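Local coordinates for protein redox-sensing transcriptional repressor Rex (Thermoanaerobacter ethanolicus, PDB 3WG9) that probably represses transcription as a DNA-binding homodimer that responds to changes in the cellular NADH/NAD(+) redox state, at residues R165-G170 with L182-D187. Numbering follows the deposited sequence.
Sequences RLVRAG and LKVPDD
Val167 turns CG1 to Pro185 and CG2 mainly to Val184. CG1 comes up beside the CD–CG bond of the proline ring, 3.7 Å from Pro185 CD and 3.8 Å from Pro185 CG. With CG1 trans to the backbone N (chi1 166°), CG2 falls on the nitrogen side of Val167 and turns to Val184, where the two side chains run at a slant and CG2 stands 4.1 Å from Val184 CG1. CG2 is also 4.2 Å from Pro185 CD, which places the proline CD near both branches. In the six-stranded parallel sheet of this Rossmann-type domain, helix 159-168 leads into strand 173-176, and the loop of 182-187 follows that strand before strand 189-192, the outermost on that side within the chain; the contact therefore joins the end of the helix to this loop at the surface. Val184 also packs on Ile174 and Leu190 of those two strands, while Leu166, one residue before Val167, packs on Val138 and Ile142 of helix 138-144. Just beyond Val167 the helix ends in a Schellman motif, where the N-H of Gly170, a residue at positive phi (99°), is bonded to Val167 O, N to O 2.9 Å.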
loop_
_atom_site.group_PDB
_atom_site.type_symbol
_atom_site.label_atom_id
_atom_site.label_comp_id
_atom_site.label_asym_id
_atom_site.label_seq_id
_atom_site.Cartn_x
_atom_site.Cartn_y
_atom_site.Cartn_z
ATOM N N ARG B 165 9.166 16.068 -15.744
ATOM C CA ARG B 165 10.119 17.050 -15.267
ATOM C C ARG B 165 11.107 16.376 -14.333
ATOM O O ARG B 165 12.312 16.690 -14.370
ATOM C CB ARG B 165 9.434 18.165 -14.447
ATOM C CG ARG B 165 8.433 19.000 -15.245
ATOM C CD ARG B 165 7.953 20.044 -14.295
ATOM N NE ARG B 165 8.968 21.070 -14.117
ATOM C CZ ARG B 165 8.654 22.266 -13.686
ATOM N NH1 ARG B 165 7.371 22.487 -13.375
ATOM N NH2 ARG B 165 9.578 23.216 -13.598
ATOM N N LEU B 166 10.597 15.545 -13.407
ATOM C CA LEU B 166 11.568 14.898 -12.456
ATOM C C LEU B 166 12.528 14.005 -13.194
ATOM O O LEU B 166 13.725 13.944 -12.896
ATOM C CB LEU B 166 10.871 14.040 -11.369
ATOM C CG LEU B 166 9.765 14.719 -10.581
ATOM C CD1 LEU B 166 9.179 13.750 -9.540
ATOM C CD2 LEU B 166 10.197 15.976 -9.905
ATOM N N VAL B 167 12.003 13.260 -14.158
ATOM C CA VAL B 167 12.839 12.401 -15.004
ATOM C C VAL B 167 13.918 13.184 -15.786
ATOM O O VAL B 167 15.111 12.836 -15.754
ATOM C CB VAL B 167 11.928 11.577 -15.972
ATOM C CG1 VAL B 167 12.724 10.929 -17.082
ATOM C CG2 VAL B 167 11.107 10.500 -15.164
ATOM N N ARG B 168 13.550 14.272 -16.442
ATOM C CA ARG B 168 14.592 14.965 -17.221
ATOM C C ARG B 168 15.608 15.642 -16.292
ATOM O O ARG B 168 16.743 15.880 -16.708
ATOM C CB ARG B 168 13.990 15.983 -18.183
ATOM C CG ARG B 168 13.436 17.202 -17.528
ATOM C CD ARG B 168 12.824 18.132 -18.589
ATOM N NE ARG B 168 12.245 19.282 -17.919
ATOM C CZ ARG B 168 11.279 20.034 -18.447
ATOM N NH1 ARG B 168 10.826 19.772 -19.662
ATOM N NH2 ARG B 168 10.821 21.089 -17.800
ATOM N N ALA B 169 15.240 15.885 -15.015
ATOM C CA ALA B 169 16.217 16.437 -14.087
ATOM C C ALA B 169 17.135 15.385 -13.494
ATOM O O ALA B 169 18.036 15.730 -12.716
ATOM C CB ALA B 169 15.561 17.275 -12.981
ATOM N N GLY B 170 16.929 14.116 -13.875
ATOM C CA GLY B 170 17.794 13.051 -13.409
ATOM C C GLY B 170 17.307 12.216 -12.238
ATOM O O GLY B 170 18.090 11.556 -11.580
ATOM N N LEU B 182 1.685 6.081 -14.258
ATOM C CA LEU B 182 2.542 7.031 -15.000
ATOM C C LEU B 182 3.486 6.369 -16.008
ATOM O O LEU B 182 3.790 5.207 -15.863
ATOM C CB LEU B 182 3.360 7.864 -14.016
ATOM C CG LEU B 182 2.498 8.669 -13.053
ATOM C CD1 LEU B 182 3.420 9.365 -12.099
ATOM C CD2 LEU B 182 1.588 9.669 -13.753
ATOM N N LYS B 183 3.954 7.121 -16.996
ATOM C CA LYS B 183 4.919 6.637 -17.969
ATOM C C LYS B 183 6.306 7.217 -17.611
ATOM O O LYS B 183 6.427 8.450 -17.528
ATOM C CB LYS B 183 4.566 7.151 -19.364
ATOM C CG LYS B 183 3.244 6.640 -19.932
ATOM C CD LYS B 183 2.932 5.221 -19.497
ATOM C CE LYS B 183 1.448 4.912 -19.729
ATOM N NZ LYS B 183 1.055 5.296 -21.119
ATOM N N VAL B 184 7.310 6.351 -17.440
ATOM C CA VAL B 184 8.709 6.785 -17.230
ATOM C C VAL B 184 9.585 5.858 -18.067
ATOM O O VAL B 184 9.171 4.745 -18.417
ATOM C CB VAL B 184 9.159 6.656 -15.719
ATOM C CG1 VAL B 184 8.277 7.563 -14.773
ATOM C CG2 VAL B 184 9.054 5.258 -15.282
ATOM N N PRO B 185 10.825 6.282 -18.335
ATOM C CA PRO B 185 11.761 5.459 -19.084
ATOM C C PRO B 185 12.052 4.214 -18.268
ATOM O O PRO B 185 11.962 4.220 -17.029
ATOM C CB PRO B 185 13.019 6.352 -19.194
ATOM C CG PRO B 185 12.500 7.749 -19.111
ATOM C CD PRO B 185 11.241 7.701 -18.240
ATOM N N ASP B 186 12.474 3.168 -18.953
ATOM C CA ASP B 186 12.650 1.862 -18.352
ATOM C C ASP B 186 13.723 1.874 -17.271
ATOM O O ASP B 186 13.750 0.991 -16.406
ATOM C CB ASP B 186 13.058 0.840 -19.414
ATOM C CG ASP B 186 11.885 0.351 -20.244
ATOM O OD1 ASP B 186 10.727 0.708 -19.963
ATOM O OD2 ASP B 186 12.124 -0.408 -21.208
ATOM N N ASP B 187 14.611 2.860 -17.301
ATOM C CA ASP B 187 15.706 2.843 -16.330
ATOM C C ASP B 187 15.313 3.525 -15.009
ATOM O O ASP B 187 16.073 3.461 -14.043
ATOM C CB ASP B 187 16.961 3.554 -16.901
ATOM C CG ASP B 187 16.675 4.993 -17.266
ATOM O OD1 ASP B 187 15.963 5.166 -18.267
ATOM O OD2 ASP B 187 17.099 5.980 -16.552
#